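Local structure of putative sporulation-specific glycosylase YdhD (Bacillus subtilis subsp. subtilis str. 168, 3CZ8) at residues T199-T204 with M292-E297; R203-T208 with Y298-I303. The protein probably hydrolyses glycosidic bonds of a polysaccharide during sporulation, this chain being its catalytic domain of the glycosyl hydrolase 18 family. The protein carries 1 engineered substitution. One frame throughout, in Å; residues are numbered along the deposited sequence. Where two conformers were deposited one is given.

Contact 1: T199-T204 with M292-E297; sequences TEIRRT and MQIVRE
Arg202 on helix 198-208 reaches across to Ile294 and Glu297 on helix 285-297. Its chain can be followed outward from CB, which lies 4.1 Å from CD1 of Ile294. CG leaves CB anti to the backbone N (chi1 175°), and bends at chi2 and chi3 then fold the chain over the isoleucine. CD is again 4.1 Å from Ile294 CD1. NE and CZ also lie close to this methyl, which sits over one face of the guanidinium, off-centre toward the rim. NH1 is the nearest atom to it, with Ile294 CD1 at 3.6 Å. The same nitrogen carries the polar part of the contact. Arg202 NH1 donates to Glu297 OE2 at 3.0 Å in a salt bridge. Glu297 OE1 is 3.1 Å from Arg202 NH1. OE2 is met on its syn side, but the bond is bent, with an N-H...O angle of 137°. NH1 alone of the guanidinium nitrogens reaches the carboxylate, and the two planes are strongly tilted, so the pair is not flat and two-pronged. Glu297 extends beyond CG to bring its carboxylate to the edge of the guanidinium.

Deeper in, the CG2 methyls of Ile201 and Ile294 meet at 3.9 Å. Ile294 also touches Ile198 and Ile205, so it packs along one side of helix 198-208. The short helical segments run nearly parallel, 26° apart, with their axes 11.2 Å from each other. Only a few side chains bridge that spacing. Neighbouring helices running in roughly the same direction around a central sheet are typical of the TIM barrel, the fold of glycosyl hydrolase family 18.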
ATOM      1  N   THR A 199      -3.680  13.903  21.843  1.00 43.96           N
ATOM      2  CA  THR A 199      -3.972  13.865  23.266  1.00 47.24           C
ATOM      3  C   THR A 199      -3.685  12.480  23.853  1.00 45.88           C
ATOM      4  O   THR A 199      -3.090  12.364  24.923  1.00 46.38           O
ATOM      5  CB  THR A 199      -5.442  14.281  23.545  1.00 49.74           C
ATOM      6  OG1 THR A 199      -6.329  13.535  22.701  1.00 53.98           O
ATOM      7  CG2 THR A 199      -5.642  15.769  23.274  1.00 54.55           C
ATOM      8  N   GLU A 200      -4.081  11.433  23.137  1.00 42.48           N
ATOM      9  CA  GLU A 200      -3.844  10.071  23.602  1.00 40.91           C
ATOM     10  C   GLU A 200      -2.401   9.598  23.372  1.00 35.29           C
ATOM     11  O   GLU A 200      -1.905   8.738  24.101  1.00 33.01           O
ATOM     12  CB  GLU A 200      -4.856   9.103  22.984  1.00 38.71           C
ATOM     13  CG  GLU A 200      -6.309   9.348  23.380  1.00 40.07           C
ATOM     14  CD  GLU A 200      -6.551   9.305  24.888  1.00 62.05           C
ATOM     15  OE1 GLU A 200      -6.098   8.347  25.557  1.00 45.76           O
ATOM     16  OE2 GLU A 200      -7.209  10.237  25.399  1.00 59.22           O
ATOM     17  N   ILE A 201      -1.743  10.165  22.361  1.00 33.32           N
ATOM     18  CA  ILE A 201      -0.325   9.910  22.085  1.00 30.08           C
ATOM     19  C   ILE A 201       0.528  10.480  23.220  1.00 39.29           C
ATOM     20  O   ILE A 201       1.455   9.817  23.700  1.00 39.88           O
ATOM     21  CB  ILE A 201       0.098  10.497  20.700  1.00 38.44           C
ATOM     22  CG1 ILE A 201      -0.546   9.698  19.563  1.00 34.75           C
ATOM     23  CG2 ILE A 201       1.622  10.512  20.514  1.00 27.62           C
ATOM     24  CD1 ILE A 201      -0.491  10.409  18.238  1.00 36.24           C
ATOM     25  N   ARG A 202       0.185  11.699  23.640  1.00 40.64           N
ATOM     26  CA  ARG A 202       0.779  12.374  24.801  1.00 45.40           C
ATOM     27  C   ARG A 202       0.726  11.488  26.043  1.00 35.74           C
ATOM     28  O   ARG A 202       1.753  11.239  26.673  1.00 40.24           O
ATOM     29  CB  ARG A 202       0.036  13.688  25.071  1.00 45.12           C
ATOM     30  CG  ARG A 202       0.469  14.449  26.326  1.00 51.31           C
ATOM     31  CD  ARG A 202       1.471  15.539  25.999  1.00 61.96           C
ATOM     32  NE  ARG A 202       0.928  16.495  25.037  1.00 61.81           N
ATOM     33  CZ  ARG A 202       1.660  17.350  24.327  1.00 77.41           C
ATOM     34  NH1 ARG A 202       2.983  17.380  24.462  1.00 51.40           N
ATOM     35  NH2 ARG A 202       1.061  18.173  23.473  1.00 68.91           N
ATOM     36  N   ARG A 203      -0.478  11.010  26.366  1.00 30.50           N
ATOM     37  CA  ARG A 203      -0.712  10.113  27.499  1.00 41.21           C
ATOM     38  C   ARG A 203       0.059   8.799  27.390  1.00 40.66           C
ATOM     39  O   ARG A 203       0.595   8.319  28.387  1.00 48.00           O
ATOM     40  CB  ARG A 203      -2.205   9.822  27.654  1.00 44.99           C
ATOM     41  CG  ARG A 203      -2.998  10.916  28.336  1.00 49.24           C
ATOM     42  CD  ARG A 203      -4.490  10.681  28.160  1.00 63.49           C
ATOM     43  NE  ARG A 203      -5.293  11.730  28.787  1.00 99.83           N
ATOM     44  CZ  ARG A 203      -5.646  12.873  28.199  1.00110.50           C
ATOM     45  NH1 ARG A 203      -5.272  13.142  26.953  1.00109.31           N
ATOM     46  NH2 ARG A 203      -6.379  13.756  28.865  1.00115.98           N
ATOM     47  N   THR A 204       0.105   8.232  26.180  1.00 42.45           N
ATOM     48  CA  THR A 204       0.847   6.994  25.901  1.00 31.63           C
ATOM     49  C   THR A 204       2.336   7.183  26.172  1.00 31.37           C
ATOM     50  O   THR A 204       2.948   6.362  26.861  1.00 42.48           O
ATOM     51  CB  THR A 204       0.628   6.512  24.442  1.00 29.16           C
ATOM     52  OG1 THR A 204      -0.769   6.291  24.220  1.00 36.02           O
ATOM     53  CG2 THR A 204       1.386   5.215  24.162  1.00 37.95           C
ATOM     54  N   MET A 292       5.971  13.738  14.701  1.00 31.93           N
ATOM     55  CA  MET A 292       7.429  13.885  14.750  1.00 42.98           C
ATOM     56  C   MET A 292       7.839  14.963  15.767  1.00 40.92           C
ATOM     57  O   MET A 292       8.876  14.847  16.414  1.00 48.41           O
ATOM     58  CB  MET A 292       8.018  14.161  13.358  1.00 41.96           C
ATOM     59  CG  MET A 292       9.555  14.258  13.306  1.00 43.18           C
ATOM     60  SD  MET A 292      10.466  12.916  14.119  1.00 30.56           S
ATOM     61  CE  MET A 292      11.006  11.940  12.734  1.00 24.11           C
ATOM     62  N   GLN A 293       6.995  15.981  15.917  1.00 35.20           N
ATOM     63  CA  GLN A 293       7.194  17.049  16.891  1.00 50.04           C
ATOM     64  C   GLN A 293       7.146  16.560  18.341  1.00 46.29           C
ATOM     65  O   GLN A 293       7.995  16.946  19.140  1.00 53.94           O
ATOM     66  CB  GLN A 293       6.174  18.167  16.676  1.00 38.19           C
ATOM     67  CG  GLN A 293       6.559  19.170  15.598  1.00 57.66           C
ATOM     68  CD  GLN A 293       5.465  20.194  15.340  1.00 72.99           C
ATOM     69  OE1 GLN A 293       4.849  20.716  16.275  1.00 86.18           O
ATOM     70  NE2 GLN A 293       5.214  20.484  14.064  1.00 59.68           N
ATOM     71  N   ILE A 294       6.172  15.707  18.669  1.00 40.22           N
ATOM     72  CA  ILE A 294       6.058  15.151  20.026  1.00 43.64           C
ATOM     73  C   ILE A 294       7.120  14.081  20.312  1.00 47.32           C
ATOM     74  O   ILE A 294       7.463  13.823  21.469  1.00 57.16           O
ATOM     75  CB  ILE A 294       4.617  14.655  20.351  1.00 43.13           C
ATOM     76  CG1 ILE A 294       4.377  14.683  21.864  1.00 50.75           C
ATOM     77  CG2 ILE A 294       4.332  13.279  19.740  1.00 50.96           C
ATOM     78  CD1 ILE A 294       2.935  14.567  22.280  1.00 36.66           C
ATOM     79  N   VAL A 295       7.646  13.476  19.249  1.00 45.08           N
ATOM     80  CA  VAL A 295       8.773  12.561  19.351  1.00 45.25           C
ATOM     81  C   VAL A 295      10.025  13.360  19.720  1.00 51.69           C
ATOM     82  O   VAL A 295      10.797  12.946  20.593  1.00 44.32           O
ATOM     83  CB  VAL A 295       8.944  11.728  18.048  1.00 40.74           C
ATOM     84  CG1 VAL A 295      10.377  11.219  17.861  1.00 42.04           C
ATOM     85  CG2 VAL A 295       7.956  10.561  18.045  1.00 33.74           C
ATOM     86  N   ARG A 296      10.180  14.522  19.086  1.00 38.40           N
ATOM     87  CA  ARG A 296      11.308  15.416  19.339  1.00 48.04           C
ATOM     88  C   ARG A 296      11.211  16.100  20.702  1.00 39.95           C
ATOM     89  O   ARG A 296      12.224  16.261  21.381  1.00 39.33           O
ATOM     90  CB  ARG A 296      11.429  16.459  18.226  1.00 46.99           C
ATOM     91  CG  ARG A 296      11.948  15.900  16.912  1.00 42.46           C
ATOM     92  CD  ARG A 296      11.889  16.935  15.801  1.00 60.32           C
ATOM     93  NE  ARG A 296      13.048  17.823  15.817  1.00 60.28           N
ATOM     94  CZ  ARG A 296      13.251  18.818  14.957  1.00 77.02           C
ATOM     95  NH1 ARG A 296      12.368  19.073  13.999  1.00 72.17           N
ATOM     96  NH2 ARG A 296      14.343  19.564  15.060  1.00 70.11           N
ATOM     97  N   GLU A 297       9.992  16.487  21.083  1.00 43.59           N
ATOM     98  CA  GLU A 297       9.690  17.083  22.389  1.00 48.88           C
ATOM     99  C   GLU A 297      10.103  16.178  23.560  1.00 54.76           C
ATOM    100  O   GLU A 297      10.634  16.655  24.562  1.00 64.46           O
ATOM    101  CB  GLU A 297       8.193  17.416  22.486  1.00 40.06           C
ATOM    102  CG  GLU A 297       7.767  18.140  23.772  1.00 45.72           C
ATOM    103  CD  GLU A 297       6.253  18.174  23.993  1.00 59.00           C
ATOM    104  OE1 GLU A 297       5.831  18.305  25.163  1.00 54.75           O
ATOM    105  OE2 GLU A 297       5.482  18.080  23.012  1.00 57.28           O
TER

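Contact 2: R203-T208 with Y298-I303; sequences RTIEFT and YRLQAI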
ATOM      1  N   ARG A 203      -0.478  11.010  26.366  1.00 30.50           N
ATOM      2  CA  ARG A 203      -0.712  10.113  27.499  1.00 41.21           C
ATOM      3  C   ARG A 203       0.059   8.799  27.390  1.00 40.66           C
ATOM      4  O   ARG A 203       0.595   8.319  28.387  1.00 48.00           O
ATOM      5  CB  ARG A 203      -2.205   9.822  27.654  1.00 44.99           C
ATOM      6  CG  ARG A 203      -2.998  10.916  28.336  1.00 49.24           C
ATOM      7  CD  ARG A 203      -4.490  10.681  28.160  1.00 63.49           C
ATOM      8  NE  ARG A 203      -5.293  11.730  28.787  1.00 99.83           N
ATOM      9  CZ  ARG A 203      -5.646  12.873  28.199  1.00110.50           C
ATOM     10  NH1 ARG A 203      -5.272  13.142  26.953  1.00109.31           N
ATOM     11  NH2 ARG A 203      -6.379  13.756  28.865  1.00115.98           N
ATOM     12  N   THR A 204       0.105   8.232  26.180  1.00 42.45           N
ATOM     13  CA  THR A 204       0.847   6.994  25.901  1.00 31.63           C
ATOM     14  C   THR A 204       2.336   7.183  26.172  1.00 31.37           C
ATOM     15  O   THR A 204       2.948   6.362  26.861  1.00 42.48           O
ATOM     16  CB  THR A 204       0.628   6.512  24.442  1.00 29.16           C
ATOM     17  OG1 THR A 204      -0.769   6.291  24.220  1.00 36.02           O
ATOM     18  CG2 THR A 204       1.386   5.215  24.162  1.00 37.95           C
ATOM     19  N   ILE A 205       2.897   8.275  25.648  1.00 34.17           N
ATOM     20  CA  ILE A 205       4.305   8.619  25.855  1.00 31.50           C
ATOM     21  C   ILE A 205       4.612   8.802  27.351  1.00 46.68           C
ATOM     22  O   ILE A 205       5.562   8.208  27.867  1.00 45.69           O
ATOM     23  CB  ILE A 205       4.713   9.872  25.032  1.00 32.85           C
ATOM     24  CG1 ILE A 205       4.784   9.535  23.535  1.00 29.18           C
ATOM     25  CG2 ILE A 205       6.075  10.408  25.472  1.00 22.42           C
ATOM     26  CD1 ILE A 205       4.842  10.757  22.629  1.00 37.22           C
ATOM     27  N   GLU A 206       3.760   9.572  28.036  1.00 40.53           N
ATOM     28  CA  GLU A 206       3.915   9.901  29.457  1.00 36.67           C
ATOM     29  C   GLU A 206       3.933   8.651  30.335  1.00 36.54           C
ATOM     30  O   GLU A 206       4.713   8.565  31.286  1.00 39.02           O
ATOM     31  CB  GLU A 206       2.787  10.838  29.905  1.00 29.27           C
ATOM     32  CG  GLU A 206       3.230  11.980  30.819  1.00 56.32           C
ATOM     33  CD  GLU A 206       3.550  13.251  30.052  1.00 55.34           C
ATOM     34  OE1 GLU A 206       2.649  13.788  29.373  1.00 68.19           O
ATOM     35  OE2 GLU A 206       4.700  13.724  30.138  1.00 59.53           O
ATOM     36  N   PHE A 207       3.078   7.689  29.992  1.00 33.63           N
ATOM     37  CA  PHE A 207       3.028   6.385  30.645  1.00 37.12           C
ATOM     38  C   PHE A 207       4.271   5.539  30.338  1.00 44.60           C
ATOM     39  O   PHE A 207       4.751   4.800  31.201  1.00 47.74           O
ATOM     40  CB  PHE A 207       1.748   5.658  30.218  1.00 41.52           C
ATOM     41  CG  PHE A 207       1.625   4.248  30.735  1.00 50.03           C
ATOM     42  CD1 PHE A 207       1.229   4.005  32.048  1.00 44.00           C
ATOM     43  CD2 PHE A 207       1.865   3.161  29.895  1.00 39.62           C
ATOM     44  CE1 PHE A 207       1.101   2.704  32.527  1.00 23.09           C
ATOM     45  CE2 PHE A 207       1.736   1.859  30.361  1.00 35.40           C
ATOM     46  CZ  PHE A 207       1.349   1.629  31.682  1.00 37.91           C
ATOM     47  N   THR A 208       4.791   5.663  29.117  1.00 39.56           N
ATOM     48  CA  THR A 208       5.939   4.868  28.669  1.00 35.98           C
ATOM     49  C   THR A 208       7.301   5.375  29.176  1.00 33.29           C
ATOM     50  O   THR A 208       8.161   4.580  29.554  1.00 31.21           O
ATOM     51  CB  THR A 208       5.974   4.745  27.124  1.00 37.11           C
ATOM     52  OG1 THR A 208       4.654   4.499  26.634  1.00 34.85           O
ATOM     53  CG2 THR A 208       6.861   3.594  26.705  1.00 31.65           C
ATOM     54  N   TYR A 298       9.869  14.876  23.422  1.00 48.91           N
ATOM     55  CA  TYR A 298      10.149  13.931  24.494  1.00 39.58           C
ATOM     56  C   TYR A 298      11.464  13.181  24.321  1.00 43.91           C
ATOM     57  O   TYR A 298      11.708  12.201  25.038  1.00 48.88           O
ATOM     58  CB  TYR A 298       8.995  12.942  24.637  1.00 37.78           C
ATOM     59  CG  TYR A 298       7.797  13.502  25.353  1.00 39.95           C
ATOM     60  CD1 TYR A 298       6.739  14.073  24.652  1.00 31.55           C
ATOM     61  CD2 TYR A 298       7.715  13.451  26.740  1.00 27.49           C
ATOM     62  CE1 TYR A 298       5.627  14.582  25.321  1.00 35.04           C
ATOM     63  CE2 TYR A 298       6.609  13.951  27.415  1.00 41.72           C
ATOM     64  CZ  TYR A 298       5.572  14.513  26.703  1.00 36.76           C
ATOM     65  OH  TYR A 298       4.484  15.005  27.387  1.00 51.02           O
ATOM     66  N   ARG A 299      12.290  13.657  23.379  1.00 44.14           N
ATOM     67  CA  ARG A 299      13.597  13.060  23.067  0.50 44.55           C
ATOM     68  C   ARG A 299      13.523  11.556  22.779  1.00 52.51           C
ATOM     69  O   ARG A 299      14.403  10.783  23.181  1.00 56.12           O
ATOM     70  CB  ARG A 299      14.622  13.368  24.170  0.50 49.63           C
ATOM     71  CG  ARG A 299      15.353  14.690  24.007  0.50 44.23           C
ATOM     72  CD  ARG A 299      16.353  14.899  25.138  0.50 38.44           C
ATOM     73  NE  ARG A 299      17.660  15.317  24.634  0.50 38.61           N
ATOM     74  CZ  ARG A 299      18.641  14.480  24.305  0.50 29.22           C
ATOM     75  NH1 ARG A 299      19.792  14.955  23.849  0.50 31.92           N
ATOM     76  NH2 ARG A 299      18.478  13.166  24.430  0.50 39.03           N
ATOM     77  N   LEU A 300      12.473  11.145  22.073  1.00 52.35           N
ATOM     78  CA  LEU A 300      12.259   9.740  21.720  1.00 40.16           C
ATOM     79  C   LEU A 300      13.140   9.331  20.540  1.00 31.48           C
ATOM     80  O   LEU A 300      13.693  10.189  19.856  1.00 39.39           O
ATOM     81  CB  LEU A 300      10.780   9.506  21.409  1.00 37.12           C
ATOM     82  CG  LEU A 300       9.832   9.017  22.511  1.00 52.71           C
ATOM     83  CD1 LEU A 300      10.250   9.353  23.950  1.00 35.85           C
ATOM     84  CD2 LEU A 300       8.416   9.478  22.226  1.00 39.45           C
ATOM     85  N   GLN A 301      13.257   8.025  20.301  1.00 32.12           N
ATOM     86  CA  GLN A 301      14.156   7.494  19.268  1.00 31.65           C
ATOM     87  C   GLN A 301      13.739   7.803  17.835  1.00 40.36           C
ATOM     88  O   GLN A 301      14.567   8.246  17.034  1.00 41.04           O
ATOM     89  CB  GLN A 301      14.339   5.980  19.433  1.00 32.98           C
ATOM     90  CG  GLN A 301      15.185   5.284  18.351  1.00 36.33           C
ATOM     91  CD  GLN A 301      16.672   5.669  18.378  1.00 53.12           C
ATOM     92  OE1 GLN A 301      17.326   5.692  17.339  1.00 39.97           O
ATOM     93  NE2 GLN A 301      17.205   5.952  19.563  1.00 42.38           N
ATOM     94  N   ALA A 302      12.464   7.570  17.518  1.00 36.70           N
ATOM     95  CA  ALA A 302      12.001   7.606  16.132  1.00 35.05           C
ATOM     96  C   ALA A 302      10.490   7.626  15.971  1.00 35.87           C
ATOM     97  O   ALA A 302       9.737   7.332  16.903  1.00 36.07           O
ATOM     98  CB  ALA A 302      12.563   6.414  15.367  1.00 27.62           C
ATOM     99  N   ILE A 303      10.078   7.989  14.757  1.00 41.59           N
ATOM    100  CA  ILE A 303       8.749   7.724  14.225  1.00 31.85           C
ATOM    101  C   ILE A 303       8.877   6.417  13.425  1.00 36.37           C
ATOM    102  O   ILE A 303       9.892   6.189  12.766  1.00 34.73           O
ATOM    103  CB  ILE A 303       8.271   8.931  13.351  1.00 40.57           C
ATOM    104  CG1 ILE A 303       7.703  10.060  14.235  1.00 24.08           C
ATOM    105  CG2 ILE A 303       7.291   8.520  12.247  1.00 38.77           C
ATOM    106  CD1 ILE A 303       6.274   9.867  14.713  1.00 26.76           C
TER
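The CG2 methyl of Ile205 sits on the ring of Tyr298 just where helix 285-297 ends, and the hydroxyl of that ring faces the carboxylate of Glu206. CG2 of Ile205 lies 3.7 Å from the centroid of the Tyr298 ring, 18° off the ring normal. This is a CH-pi contact over the face. The methyl is displaced toward the CB end of the ring, and its nearest atom there is Tyr298 CG at 3.5 Å. Ile205 CG2 stands anti to the backbone N, which turns it to the ring, while CG1 and CD1 go to Leu300. Ile205 CD1 meets Leu300 CD2 at 3.8 Å. One isoleucine thus fills two places, with a branch for each partner.

At the far end of the ring, Tyr298 OH donates a weak hydrogen bond to Glu206 OE2 at 3.0 Å. Glu206 bends at chi2 (93°) to bring its carboxylate to the phenol. The carboxylate and ring planes are 66° apart. With an alanine in place of Tyr298, the Ile205 methyl would probably lose the ring face it packs on, and Glu206 its phenol partner.

Tyr298 is the first residue to leave helical geometry after helix 285-297. Arg299, with positive phi, is the C-prime residue of the Schellman motif that ends this helix. The chain then turns back, and Leu300 goes into the interior against Ile217 and Ile219 of strand 217-220. Strand 302-310 follows, next to strand 217-220 in the central sheet. The contact therefore rests mainly on apolar packing, and the weak bond at the exposed Glu206 is likely to add little beyond orienting the phenol.

Contacts 1 and 2 join the same helix, 198-208, to consecutive parts of the chain: helix 285-297 in contact 1, then the turn leading to strand 302-310 in contact 2. Both are partly buried, with isoleucines inside and charged groups outside. Contact 1 is helix against helix, and its outer pair is a salt bridge between charged side chains. Contact 2 is helix against turn, and its outer pair is a weak bond from a phenol. Aromatic packing occurs across contact 2 alone. The two meet directly: Arg202 CD lies 3.4 Å from Tyr298 OH, and Val295 O probably accepts a hydrogen bond from Leu300 N.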